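Local coordinates for mandelate racemase/muconate lactonizing protein (Thermobispora bispora, PDB 3VC5), which probably catalyses the magnesium-dependent dehydration of D-glucarate to 5-dehydro-4-deoxy-D-glucarate, as a member of the mandelate racemase/muconate lactonizing enzyme family, at residues 24-29 with 57-62; 91-96 with 140-145; 190-195 with 225-230; 168-173 with 208-213. One frame throughout, in Å; residues are numbered along the deposited sequence.

Contact 1: 24-29 with 57-62; sequences LIREVR and EVVTDE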
loop_
_atom_site.group_PDB
_atom_site.type_symbol
_atom_site.label_atom_id
_atom_site.label_comp_id
_atom_site.label_asym_id
_atom_site.label_seq_id
_atom_site.Cartn_x
_atom_site.Cartn_y
_atom_site.Cartn_z
ATOM N N LEU A 24 8.302 -16.770 -17.529
ATOM C CA LEU A 24 9.313 -15.805 -17.909
ATOM C C LEU A 24 8.846 -15.054 -19.141
ATOM O O LEU A 24 8.168 -15.622 -20.023
ATOM C CB LEU A 24 10.633 -16.542 -18.202
ATOM C CG LEU A 24 11.233 -17.333 -17.028
ATOM C CD1 LEU A 24 12.595 -17.896 -17.414
ATOM C CD2 LEU A 24 11.345 -16.455 -15.775
ATOM N N ILE A 25 9.191 -13.773 -19.194
ATOM C CA ILE A 25 8.916 -12.962 -20.359
ATOM C C ILE A 25 9.836 -13.410 -21.502
ATOM O O ILE A 25 11.050 -13.466 -21.340
ATOM C CB ILE A 25 9.157 -11.474 -20.029
ATOM C CG1 ILE A 25 8.123 -10.976 -19.022
ATOM C CG2 ILE A 25 9.177 -10.614 -21.286
ATOM C CD1 ILE A 25 8.517 -9.606 -18.410
ATOM N N ARG A 26 9.238 -13.727 -22.652
ATOM C CA ARG A 26 9.968 -14.093 -23.868
ATOM C C ARG A 26 10.214 -12.863 -24.737
ATOM O O ARG A 26 11.319 -12.672 -25.278
ATOM C CB ARG A 26 9.190 -15.135 -24.692
ATOM C CG ARG A 26 9.975 -15.671 -25.899
ATOM C CD ARG A 26 9.061 -16.034 -27.075
ATOM N NE ARG A 26 7.900 -16.823 -26.666
ATOM C CZ ARG A 26 6.717 -16.802 -27.283
ATOM N NH1 ARG A 26 5.721 -17.559 -26.835
ATOM N NH2 ARG A 26 6.522 -16.020 -28.340
ATOM N N GLU A 27 9.188 -12.018 -24.878
ATOM C CA GLU A 27 9.323 -10.841 -25.741
ATOM C C GLU A 27 8.339 -9.760 -25.299
ATOM O O GLU A 27 7.325 -10.052 -24.639
ATOM C CB GLU A 27 9.169 -11.181 -27.238
ATOM C CG GLU A 27 7.747 -11.306 -27.702
ATOM C CD GLU A 27 7.606 -11.658 -29.186
ATOM O OE1 GLU A 27 7.588 -10.745 -30.052
ATOM O OE2 GLU A 27 7.483 -12.857 -29.485
ATOM N N VAL A 28 8.645 -8.513 -25.645
ATOM C CA VAL A 28 7.782 -7.394 -25.278
ATOM C C VAL A 28 7.652 -6.543 -26.533
ATOM O O VAL A 28 8.655 -6.041 -27.064
ATOM C CB VAL A 28 8.357 -6.564 -24.109
ATOM C CG1 VAL A 28 7.373 -5.435 -23.746
ATOM C CG2 VAL A 28 8.599 -7.469 -22.888
ATOM N N ARG A 29 6.430 -6.459 -27.054
ATOM C CA ARG A 29 6.173 -5.737 -28.287
ATOM C C ARG A 29 5.723 -4.340 -27.930
ATOM O O ARG A 29 4.848 -4.173 -27.081
ATOM C CB ARG A 29 5.061 -6.453 -29.052
ATOM C CG ARG A 29 5.411 -7.910 -29.333
ATOM C CD ARG A 29 4.150 -8.710 -29.778
ATOM N NE ARG A 29 4.509 -10.103 -30.058
ATOM C CZ ARG A 29 3.643 -11.111 -30.126
ATOM N NH1 ARG A 29 2.346 -10.911 -29.881
ATOM N NH2 ARG A 29 4.082 -12.339 -30.410
ATOM N N GLU A 57 2.728 -5.113 -25.409
ATOM C CA GLU A 57 2.232 -6.468 -25.263
ATOM C C GLU A 57 3.355 -7.363 -24.784
ATOM O O GLU A 57 4.373 -7.511 -25.483
ATOM C CB GLU A 57 1.648 -6.996 -26.595
ATOM C CG GLU A 57 1.015 -8.391 -26.430
ATOM C CD GLU A 57 0.366 -8.923 -27.695
ATOM O OE1 GLU A 57 0.857 -8.616 -28.818
ATOM O OE2 GLU A 57 -0.639 -9.669 -27.563
ATOM N N VAL A 58 3.181 -7.943 -23.592
ATOM C CA VAL A 58 4.180 -8.815 -22.996
ATOM C C VAL A 58 3.776 -10.234 -23.324
ATOM O O VAL A 58 2.605 -10.589 -23.184
ATOM C CB VAL A 58 4.254 -8.613 -21.431
ATOM C CG1 VAL A 58 5.170 -9.683 -20.798
ATOM C CG2 VAL A 58 4.759 -7.197 -21.105
ATOM N N VAL A 59 4.740 -11.047 -23.758
ATOM C CA VAL A 59 4.475 -12.435 -24.127
ATOM C C VAL A 59 5.405 -13.339 -23.317
ATOM O O VAL A 59 6.625 -13.151 -23.329
ATOM C CB VAL A 59 4.731 -12.697 -25.623
ATOM C CG1 VAL A 59 4.198 -14.073 -26.020
ATOM C CG2 VAL A 59 4.080 -11.588 -26.495
ATOM N N THR A 60 4.827 -14.303 -22.617
ATOM C CA THR A 60 5.611 -15.276 -21.862
ATOM C C THR A 60 6.150 -16.398 -22.738
ATOM O O THR A 60 5.729 -16.585 -23.905
ATOM C CB THR A 60 4.792 -15.908 -20.712
ATOM O OG1 THR A 60 3.806 -16.796 -21.257
ATOM C CG2 THR A 60 4.093 -14.817 -19.874
ATOM N N ASP A 61 7.065 -17.164 -22.150
ATOM C CA ASP A 61 7.674 -18.298 -22.848
ATOM C C ASP A 61 6.615 -19.274 -23.345
ATOM O O ASP A 61 6.789 -19.922 -24.376
ATOM C CB ASP A 61 8.651 -19.022 -21.930
ATOM C CG ASP A 61 10.025 -18.373 -21.894
ATOM O OD1 ASP A 61 10.380 -17.625 -22.829
ATOM O OD2 ASP A 61 10.770 -18.632 -20.924
ATOM N N GLU A 62 5.514 -19.389 -22.618
ATOM C CA GLU A 62 4.456 -20.300 -23.016
ATOM C C GLU A 62 3.345 -19.631 -23.844
ATOM O O GLU A 62 2.333 -20.261 -24.157
ATOM C CB GLU A 62 3.888 -20.997 -21.785
ATOM C CG GLU A 62 4.980 -21.504 -20.853
ATOM C CD GLU A 62 4.764 -22.942 -20.435
ATOM O OE1 GLU A 62 5.395 -23.835 -21.041
ATOM O OE2 GLU A 62 3.959 -23.186 -19.513
HETATM O O HOH W 1 12.649 -15.932 -21.652
#

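Contact 2: 91-96 with 140-145; sequences DVYALH and DIQGKA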
loop_
_atom_site.group_PDB
_atom_site.type_symbol
_atom_site.label_atom_id
_atom_site.label_comp_id
_atom_site.label_asym_id
_atom_site.label_seq_id
_atom_site.Cartn_x
_atom_site.Cartn_y
_atom_site.Cartn_z
ATOM N N ASP A 91 10.623 -12.832 -14.674
ATOM C CA ASP A 91 9.355 -13.470 -14.390
ATOM C C ASP A 91 8.237 -12.426 -14.198
ATOM O O ASP A 91 8.486 -11.381 -13.618
ATOM C CB ASP A 91 9.560 -14.265 -13.108
ATOM C CG ASP A 91 8.406 -15.117 -12.780
ATOM O OD1 ASP A 91 8.468 -16.318 -13.075
ATOM O OD2 ASP A 91 7.443 -14.583 -12.239
ATOM N N VAL A 92 7.024 -12.705 -14.681
ATOM C CA VAL A 92 5.915 -11.727 -14.598
ATOM C C VAL A 92 5.379 -11.475 -13.174
ATOM O O VAL A 92 4.615 -10.523 -12.956
ATOM C CB VAL A 92 4.710 -12.097 -15.518
ATOM C CG1 VAL A 92 5.119 -12.140 -17.004
ATOM C CG2 VAL A 92 4.041 -13.412 -15.068
ATOM N N TYR A 93 5.749 -12.318 -12.198
ATOM C CA TYR A 93 5.402 -12.051 -10.794
ATOM C C TYR A 93 6.469 -11.181 -10.158
ATOM O O TYR A 93 6.253 -10.636 -9.063
ATOM C CB TYR A 93 5.271 -13.354 -9.977
ATOM C CG TYR A 93 4.093 -14.186 -10.403
ATOM C CD1 TYR A 93 2.855 -14.037 -9.793
ATOM C CD2 TYR A 93 4.214 -15.113 -11.442
ATOM C CE1 TYR A 93 1.740 -14.808 -10.201
ATOM C CE2 TYR A 93 3.122 -15.869 -11.857
ATOM C CZ TYR A 93 1.892 -15.710 -11.239
ATOM O OH TYR A 93 0.818 -16.476 -11.659
ATOM N N ALA A 94 7.617 -11.062 -10.818
ATOM C CA ALA A 94 8.766 -10.361 -10.192
ATOM C C ALA A 94 8.709 -8.858 -10.432
ATOM O O ALA A 94 9.609 -8.282 -11.059
ATOM C CB ALA A 94 10.079 -10.926 -10.699
ATOM N N LEU A 95 7.654 -8.226 -9.902
ATOM C CA LEU A 95 7.398 -6.821 -10.174
ATOM C C LEU A 95 8.466 -5.928 -9.566
ATOM O O LEU A 95 8.823 -4.927 -10.179
ATOM C CB LEU A 95 6.029 -6.391 -9.674
ATOM C CG LEU A 95 4.848 -7.013 -10.410
ATOM C CD1 LEU A 95 3.509 -6.508 -9.805
ATOM C CD2 LEU A 95 4.933 -6.749 -11.893
ATOM N N HIS A 96 8.972 -6.271 -8.380
ATOM C CA HIS A 96 10.053 -5.472 -7.791
ATOM C C HIS A 96 11.299 -5.515 -8.670
ATOM O O HIS A 96 11.954 -4.496 -8.888
ATOM C CB HIS A 96 10.395 -5.921 -6.358
ATOM C CG HIS A 96 9.274 -5.764 -5.374
ATOM N ND1 HIS A 96 8.583 -4.582 -5.199
ATOM C CD2 HIS A 96 8.725 -6.652 -4.507
ATOM C CE1 HIS A 96 7.654 -4.750 -4.270
ATOM N NE2 HIS A 96 7.717 -5.997 -3.835
ATOM N N ASP A 140 -2.128 -8.460 -16.137
ATOM C CA ASP A 140 -3.048 -9.101 -17.120
ATOM C C ASP A 140 -2.671 -10.590 -17.227
ATOM O O ASP A 140 -3.527 -11.476 -17.115
ATOM C CB ASP A 140 -2.925 -8.343 -18.471
ATOM C CG ASP A 140 -3.983 -8.706 -19.496
ATOM O OD1 ASP A 140 -5.029 -9.320 -19.163
ATOM O OD2 ASP A 140 -3.739 -8.325 -20.677
ATOM N N ILE A 141 -1.382 -10.863 -17.388
ATOM C CA ILE A 141 -0.877 -12.242 -17.493
ATOM C C ILE A 141 -1.103 -13.049 -16.203
ATOM O O ILE A 141 -1.539 -14.210 -16.255
ATOM C CB ILE A 141 0.600 -12.255 -17.882
ATOM C CG1 ILE A 141 0.783 -11.773 -19.343
ATOM C CG2 ILE A 141 1.178 -13.676 -17.751
ATOM C CD1 ILE A 141 2.223 -11.289 -19.668
ATOM N N GLN A 142 -0.797 -12.462 -15.045
ATOM C CA GLN A 142 -1.074 -13.155 -13.783
ATOM C C GLN A 142 -2.552 -13.522 -13.649
ATOM O O GLN A 142 -2.890 -14.621 -13.200
ATOM C CB GLN A 142 -0.655 -12.309 -12.585
ATOM C CG GLN A 142 0.823 -12.064 -12.452
ATOM C CD GLN A 142 1.129 -11.266 -11.199
ATOM O OE1 GLN A 142 0.364 -11.311 -10.198
ATOM N NE2 GLN A 142 2.217 -10.506 -11.239
ATOM N N GLY A 143 -3.444 -12.591 -13.990
ATOM C CA GLY A 143 -4.873 -12.881 -13.983
ATOM C C GLY A 143 -5.226 -14.019 -14.939
ATOM O O GLY A 143 -6.006 -14.923 -14.592
ATOM N N LYS A 144 -4.683 -13.986 -16.153
ATOM C CA LYS A 144 -4.949 -15.082 -17.104
ATOM C C LYS A 144 -4.452 -16.427 -16.563
ATOM O O LYS A 144 -5.119 -17.469 -16.718
ATOM C CB LYS A 144 -4.323 -14.805 -18.463
ATOM C CG LYS A 144 -4.969 -13.625 -19.180
ATOM C CD LYS A 144 -4.363 -13.427 -20.564
ATOM C CE LYS A 144 -4.911 -12.174 -21.262
ATOM N NZ LYS A 144 -4.352 -12.042 -22.611
ATOM N N ALA A 145 -3.284 -16.413 -15.930
ATOM C CA ALA A 145 -2.736 -17.667 -15.408
ATOM C C ALA A 145 -3.645 -18.219 -14.308
ATOM O O ALA A 145 -3.799 -19.431 -14.179
ATOM C CB ALA A 145 -1.292 -17.483 -14.886
HETATM O O HOH W 2 -1.694 -15.942 -11.088
HETATM O O HOH W 3 3.633 -10.075 -8.319
#

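Contact 3: 190-195 with 225-230; sequences DGIVAQ and QALRDA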
loop_
_atom_site.group_PDB
_atom_site.type_symbol
_atom_site.label_atom_id
_atom_site.label_comp_id
_atom_site.label_asym_id
_atom_site.label_seq_id
_atom_site.Cartn_x
_atom_site.Cartn_y
_atom_site.Cartn_z
ATOM N N ASP A 190 -24.581 27.794 -22.574
ATOM C CA ASP A 190 -25.526 27.031 -23.384
ATOM C C ASP A 190 -24.848 25.866 -24.103
ATOM O O ASP A 190 -25.368 24.737 -24.135
ATOM C CB ASP A 190 -26.190 27.931 -24.428
ATOM C CG ASP A 190 -27.271 28.826 -23.841
ATOM O OD1 ASP A 190 -27.642 28.691 -22.654
ATOM O OD2 ASP A 190 -27.773 29.674 -24.595
ATOM N N GLY A 191 -23.706 26.153 -24.717
ATOM C CA GLY A 191 -22.972 25.141 -25.458
ATOM C C GLY A 191 -22.467 24.016 -24.562
ATOM O O GLY A 191 -22.499 22.865 -24.947
ATOM N N ILE A 192 -21.990 24.355 -23.366
ATOM C CA ILE A 192 -21.540 23.367 -22.388
ATOM C C ILE A 192 -22.705 22.519 -21.865
ATOM O O ILE A 192 -22.598 21.286 -21.751
ATOM C CB ILE A 192 -20.768 24.068 -21.227
ATOM C CG1 ILE A 192 -19.403 24.580 -21.737
ATOM C CG2 ILE A 192 -20.661 23.177 -19.970
ATOM C CD1 ILE A 192 -18.394 23.484 -22.080
ATOM N N VAL A 193 -23.831 23.160 -21.565
ATOM C CA VAL A 193 -25.000 22.403 -21.165
ATOM C C VAL A 193 -25.429 21.459 -22.304
ATOM O O VAL A 193 -25.793 20.317 -22.041
ATOM C CB VAL A 193 -26.172 23.320 -20.722
ATOM C CG1 VAL A 193 -27.450 22.503 -20.525
ATOM C CG2 VAL A 193 -25.822 24.031 -19.429
ATOM N N ALA A 194 -25.388 21.913 -23.553
ATOM C CA ALA A 194 -25.804 21.039 -24.657
ATOM C C ALA A 194 -24.863 19.834 -24.764
ATOM O O ALA A 194 -25.309 18.701 -25.004
ATOM C CB ALA A 194 -25.850 21.797 -25.972
ATOM N N GLN A 195 -23.562 20.093 -24.591
ATOM C CA GLN A 195 -22.563 19.030 -24.635
ATOM C C GLN A 195 -22.818 18.003 -23.520
ATOM O O GLN A 195 -22.732 16.784 -23.740
ATOM C CB GLN A 195 -21.160 19.628 -24.504
ATOM C CG GLN A 195 -20.008 18.631 -24.696
ATOM C CD GLN A 195 -18.695 19.311 -24.401
ATOM O OE1 GLN A 195 -18.223 20.156 -25.180
ATOM N NE2 GLN A 195 -18.133 19.008 -23.261
ATOM N N GLN A 225 -22.887 27.057 -13.029
ATOM C CA GLN A 225 -24.229 27.310 -12.537
ATOM C C GLN A 225 -25.311 26.808 -13.486
ATOM O O GLN A 225 -26.353 26.302 -13.055
ATOM C CB GLN A 225 -24.405 28.804 -12.271
ATOM C CG GLN A 225 -23.854 29.229 -10.941
ATOM C CD GLN A 225 -24.752 28.779 -9.797
ATOM O OE1 GLN A 225 -24.398 28.921 -8.627
ATOM N NE2 GLN A 225 -25.923 28.230 -10.135
ATOM N N ALA A 226 -25.071 26.966 -14.778
ATOM C CA ALA A 226 -26.009 26.475 -15.779
ATOM C C ALA A 226 -26.112 24.957 -15.740
ATOM O O ALA A 226 -27.190 24.393 -15.997
ATOM C CB ALA A 226 -25.588 26.939 -17.171
ATOM N N LEU A 227 -24.985 24.291 -15.475
ATOM C CA LEU A 227 -24.977 22.841 -15.351
ATOM C C LEU A 227 -25.766 22.411 -14.116
ATOM O O LEU A 227 -26.548 21.450 -14.170
ATOM C CB LEU A 227 -23.538 22.284 -15.317
ATOM C CG LEU A 227 -22.745 22.398 -16.627
ATOM C CD1 LEU A 227 -21.251 22.191 -16.410
ATOM C CD2 LEU A 227 -23.300 21.401 -17.676
ATOM N N ARG A 228 -25.595 23.122 -13.022
ATOM C CA ARG A 228 -26.341 22.844 -11.807
ATOM C C ARG A 228 -27.843 22.969 -12.004
ATOM O O ARG A 228 -28.587 22.194 -11.484
ATOM C CB ARG A 228 -25.904 23.764 -10.686
ATOM C CG ARG A 228 -26.690 23.644 -9.433
ATOM C CD ARG A 228 -26.941 22.234 -9.062
ATOM N NE ARG A 228 -25.831 21.664 -8.308
ATOM C CZ ARG A 228 -25.223 20.527 -8.621
ATOM N NH1 ARG A 228 -25.595 19.825 -9.682
ATOM N NH2 ARG A 228 -24.241 20.098 -7.872
ATOM N N ASP A 229 -28.255 23.946 -12.768
ATOM C CA ASP A 229 -29.687 24.153 -12.990
ATOM C C ASP A 229 -30.251 23.111 -13.937
ATOM O O ASP A 229 -31.380 22.678 -13.770
ATOM C CB ASP A 229 -29.955 25.535 -13.567
ATOM C CG ASP A 229 -29.580 26.646 -12.613
ATOM O OD1 ASP A 229 -29.506 26.410 -11.379
ATOM O OD2 ASP A 229 -29.365 27.762 -13.110
ATOM N N ALA A 230 -29.455 22.707 -14.928
ATOM C CA ALA A 230 -29.908 21.742 -15.924
ATOM C C ALA A 230 -29.867 20.311 -15.394
ATOM O O ALA A 230 -30.669 19.477 -15.813
ATOM C CB ALA A 230 -29.075 21.861 -17.183
#

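Contact 4: 168-173 with 208-213; sequences LFYKWA and IKLKGG. With PO4 (phosphate ion), chain B.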
loop_
_atom_site.group_PDB
_atom_site.type_symbol
_atom_site.label_atom_id
_atom_site.label_comp_id
_atom_site.label_asym_id
_atom_site.label_seq_id
_atom_site.Cartn_x
_atom_site.Cartn_y
_atom_site.Cartn_z
ATOM N N LEU A 168 -16.417 17.386 -19.591
ATOM C CA LEU A 168 -16.793 18.441 -20.515
ATOM C C LEU A 168 -15.621 19.387 -20.776
ATOM O O LEU A 168 -14.812 19.726 -19.856
ATOM C CB LEU A 168 -17.978 19.238 -19.964
ATOM C CG LEU A 168 -19.190 18.469 -19.420
ATOM C CD1 LEU A 168 -20.307 19.433 -18.965
ATOM C CD2 LEU A 168 -19.740 17.488 -20.487
ATOM N N PHE A 169 -15.581 19.867 -22.012
ATOM C CA PHE A 169 -14.580 20.816 -22.452
ATOM C C PHE A 169 -15.228 21.892 -23.279
ATOM O O PHE A 169 -16.096 21.597 -24.106
ATOM C CB PHE A 169 -13.579 20.157 -23.396
ATOM C CG PHE A 169 -12.609 19.204 -22.723
ATOM C CD1 PHE A 169 -12.983 17.905 -22.405
ATOM C CD2 PHE A 169 -11.308 19.614 -22.441
ATOM C CE1 PHE A 169 -12.066 17.006 -21.804
ATOM C CE2 PHE A 169 -10.379 18.730 -21.820
ATOM C CZ PHE A 169 -10.758 17.444 -21.498
ATOM N N TYR A 170 -14.745 23.117 -23.132
ATOM C CA TYR A 170 -14.947 24.094 -24.187
ATOM C C TYR A 170 -14.197 23.590 -25.417
ATOM O O TYR A 170 -13.122 22.996 -25.297
ATOM C CB TYR A 170 -14.434 25.466 -23.767
ATOM C CG TYR A 170 -15.156 26.062 -22.594
ATOM C CD1 TYR A 170 -16.406 26.679 -22.756
ATOM C CD2 TYR A 170 -14.575 26.075 -21.332
ATOM C CE1 TYR A 170 -17.059 27.250 -21.686
ATOM C CE2 TYR A 170 -15.220 26.663 -20.253
ATOM C CZ TYR A 170 -16.465 27.254 -20.438
ATOM O OH TYR A 170 -17.112 27.843 -19.371
ATOM N N LYS A 171 -14.803 23.728 -26.593
ATOM C CA LYS A 171 -14.148 23.269 -27.809
ATOM C C LYS A 171 -14.614 24.005 -29.044
ATOM O O LYS A 171 -15.740 24.508 -29.088
ATOM C CB LYS A 171 -14.378 21.763 -27.992
ATOM C CG LYS A 171 -15.871 21.401 -28.218
ATOM C CD LYS A 171 -16.096 19.883 -28.346
ATOM C CE LYS A 171 -15.455 19.295 -29.622
ATOM N NZ LYS A 171 -16.059 19.849 -30.911
ATOM N N TRP A 172 -13.734 24.091 -30.037
ATOM C CA TRP A 172 -14.127 24.610 -31.342
ATOM C C TRP A 172 -15.004 23.562 -32.022
ATOM O O TRP A 172 -15.063 22.415 -31.561
ATOM C CB TRP A 172 -12.902 24.913 -32.194
ATOM C CG TRP A 172 -11.984 25.910 -31.573
ATOM C CD1 TRP A 172 -12.330 26.942 -30.730
ATOM C CD2 TRP A 172 -10.570 26.006 -31.768
ATOM N NE1 TRP A 172 -11.200 27.658 -30.373
ATOM C CE2 TRP A 172 -10.111 27.109 -31.006
ATOM C CE3 TRP A 172 -9.644 25.269 -32.513
ATOM C CZ2 TRP A 172 -8.766 27.481 -30.964
ATOM C CZ3 TRP A 172 -8.307 25.651 -32.478
ATOM C CH2 TRP A 172 -7.883 26.745 -31.703
ATOM N N ALA A 173 -15.666 23.937 -33.120
ATOM C CA ALA A 173 -16.532 23.009 -33.841
ATOM C C ALA A 173 -15.686 21.909 -34.495
ATOM O O ALA A 173 -16.162 20.786 -34.713
ATOM C CB ALA A 173 -17.316 23.758 -34.889
ATOM N N ILE A 208 -20.376 15.311 -13.243
ATOM C CA ILE A 208 -19.955 16.194 -14.337
ATOM C C ILE A 208 -18.707 16.969 -13.948
ATOM O O ILE A 208 -18.640 17.493 -12.834
ATOM C CB ILE A 208 -21.069 17.207 -14.670
ATOM C CG1 ILE A 208 -22.318 16.475 -15.198
ATOM C CG2 ILE A 208 -20.586 18.206 -15.694
ATOM C CD1 ILE A 208 -23.536 17.420 -15.307
ATOM N N LYS A 209 -17.746 17.046 -14.870
ATOM C CA LYS A 209 -16.544 17.843 -14.696
ATOM C C LYS A 209 -16.454 18.826 -15.848
ATOM O O LYS A 209 -16.713 18.472 -16.995
ATOM C CB LYS A 209 -15.316 16.933 -14.729
ATOM C CG LYS A 209 -14.006 17.646 -14.628
ATOM C CD LYS A 209 -12.872 16.645 -14.657
ATOM C CE LYS A 209 -11.603 17.401 -14.267
ATOM N NZ LYS A 209 -10.423 16.582 -14.251
ATOM N N LEU A 210 -16.090 20.067 -15.553
ATOM C CA LEU A 210 -15.818 21.031 -16.602
ATOM C C LEU A 210 -14.361 21.387 -16.597
ATOM O O LEU A 210 -13.835 21.858 -15.561
ATOM C CB LEU A 210 -16.647 22.310 -16.394
ATOM C CG LEU A 210 -16.420 23.464 -17.394
ATOM C CD1 LEU A 210 -16.642 23.035 -18.857
ATOM C CD2 LEU A 210 -17.289 24.687 -17.064
ATOM N N LYS A 211 -13.711 21.204 -17.751
ATOM C CA LYS A 211 -12.344 21.686 -17.954
ATOM C C LYS A 211 -12.379 23.197 -18.103
ATOM O O LYS A 211 -12.991 23.702 -19.040
ATOM C CB LYS A 211 -11.758 21.080 -19.244
ATOM C CG LYS A 211 -10.287 21.370 -19.455
ATOM C CD LYS A 211 -9.475 20.699 -18.325
ATOM C CE LYS A 211 -8.488 19.728 -18.818
ATOM N NZ LYS A 211 -7.772 19.141 -17.619
ATOM N N GLY A 212 -11.684 23.910 -17.207
ATOM C CA GLY A 212 -11.641 25.381 -17.277
ATOM C C GLY A 212 -10.249 25.939 -17.593
ATOM O O GLY A 212 -9.407 25.250 -18.214
ATOM N N GLY A 213 -9.999 27.181 -17.173
ATOM C CA GLY A 213 -8.748 27.882 -17.468
ATOM C C GLY A 213 -8.695 28.340 -18.919
ATOM O O GLY A 213 -7.625 28.606 -19.470
HETATM P P PO4 B . -6.123 17.229 -20.665
HETATM O O1 PO4 B . -6.317 18.526 -21.350
HETATM O O2 PO4 B . -6.827 16.211 -21.536
HETATM O O3 PO4 B . -4.697 16.880 -20.566
HETATM O O4 PO4 B . -6.709 17.320 -19.350
HETATM O O HOH W 4 -12.408 23.455 -21.726
#

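Contact 1: 24-29 with 57-62
Val59 lies between two arginines of the facing strand. Its CG2 sits over the centre of the Arg29 guanidinium, 3.7 Å from CZ. Its CG1 lies over one face of the Arg26 guanidinium, nearer the rim. Glu27 runs beside Val59, pointing the same way, and ties the two arginines together. Its OE1 takes a bond from Arg29 NE at 3.1 Å, and its OE2 makes a longer salt bridge to Arg26 NH2. Arg29 NH1 also reaches Glu57 OE1 at 2.9 Å, approaching from above the carboxylate plane. The two flat groups are turned 74° apart. Two carboxylates at its edge thus fix the rotation of the Arg29 guanidinium, while Glu57 OE2 has a second partner in Arg403.

The strands pair antiparallel, with a classic beta bulge that shifts the register by one. Arg26 and Glu27 both face Val59, and Val59 O accepts from Arg26 N at 2.8 Å and from Glu27 N at 3.2 Å. Past the bulge, Asp61 N bonds to Leu24 O, and a water joins Ile25 O to Asp61 OD1.

The opposite face is apolar. Ile25 CG1 meets Val58 CG1 at 3.7 Å, and Val28 lies alongside Val58. Helix 123-146 packs on this face through Phe134, Ala137 and Ile141. Strand 25-36 is an outer strand of the three-stranded antiparallel sheet, and strand 50-60 continues it to strand 65-71.

Contact 2: 91-96 with 140-145
Gln142 has CG anti to its carbonyl carbon (chi1 -66°) and an extended chain beyond, which carries its amide over one face of the Tyr93 ring to Val92 O. Tyr93 turns its own CG the same way, chi1 -67°, laying the ring across the glutamine. The contact joins an Asx turn at Asp91 to helix 123-146, within the N-terminal capping domain of the enolase-superfamily fold. Asp91 OD2 accepts from Tyr93 N at 2.8 Å and also meets Arg148 of the second subunit in a salt bridge.

Ring and amide are stacked, their planes 24° apart. Gln142 CG makes a CH-pi contact over the ring face, offset toward the rim, while Gln142 CD lies 3.6 Å from Tyr93 CD1. Gln142 NE2 donates to Val92 O at 2.9 Å, staying near its own amide plane but tilted from that of the carbonyl. One water links the same nitrogen to Tyr93 O.

Next to the amide, Val92 and Ile141 cross at about a right angle, with CG2 of Val92 3.9 Å from CG2 of Ile141. Both also touch Thr60 of strand 50-60. At the far end of the ring, a second water lies 2.6 Å from Tyr93 OH and donates to Gln142 O.

Contact 3: 190-195 with 225-230
Val193 fits between Ala226 and Ala230, which stand one turn apart on the facing helix. This is helix-helix packing on the outside of the beta/alpha barrel, between helices 189-203 and 217-230. The axes of the two short segments run in the same general direction at 44° and approach to 9.3 Å. The two branches of Val193 divide the work. CG2 meets Ala226 CB at 3.7 Å, and CG1 meets Ala230 CB at 3.8 Å. The nearest CA atoms are those of Val193 and Leu227, 5.8 Å apart.

The inner side is buried. Leu227 and Ile192 meet there against the strands, Ile192 touching Leu210 and Leu227 touching Ile208, and both reach Leu168. Toward solvent the contact thins out. Asp190 and Asp229 are exposed and touch nothing across it. Ile192 CG2, anti to its backbone N, is the branch that meets Leu227, 3.7 Å from CD1.

Contact 4: 168-173 with 208-213
The Phe169 ring carries Lys211 over one face. Lys211 CB stands 4.0 Å from the ring centroid in a CH-pi contact, and CG lies 3.5 Å from Phe169 CE2. Phosphate O1 lies near the ring plane at its edge. The ring also stacks with Tyr167. Phe169 and Lys211 run side by side. Lys211 starts with CG anti to its backbone N (chi1 -172°), then bends at chi2 and chi3 to bring NZ to the phosphate, where it donates to O4 at 2.7 Å. Lys211 is, with His338, a predicted proton acceptor. Lys211 NZ is also held by Asp239, a magnesium ligand, though no metal is bound here, and by Asn241 and Tyr167. The phosphate, probably from the crystallisation liquor, is bound by Asn42, His47, His367 and Arg421 as well.

The Tyr170 ring meets Leu210 obliquely, with OH 3.9 Å from CD2. A water bridges Tyr170 N and Lys211 O.

The strands pair in parallel. Leu168 N donates to Lys209 O, and Lys211 N to Leu168 O, each at 2.8 Å. Leu168 CD1 touches Ile208 CG2 at 3.5 Å on the side away from Phe169.

Strands 161-169 and 208-211 are neighbours in the barrel sheet, joined by a beta-alpha-beta crossover through helix 189-203. That helix and helix 217-230 cover the Leu168 and Leu210 face, while Phe169 and Lys211 face the phosphate and probable active site.

Overall arrangement
From the N terminus, contact 1 closes first, pairing strands 25-36 and 50-60. Contact 2 follows in series, closing the largely helical stretch between 91-96 and 140-145. The two touch, as Val58 and Thr60 pack on Ile141 and Ile25 on Val92, so sheet and helix form one N-terminal unit. The chain then enters the barrel. Here contacts 4 and 3 cross, their segments alternating as 168-173, 190-195, 208-213 and 225-230. They touch where Ile192 packs on Tyr170, and they share the beta-alpha-beta unit of 161-169, 189-203 and 208-211. The two pairs lie on opposite sides of the chain's centre, with contacts 1 and 4 about 41 Å apart between centres.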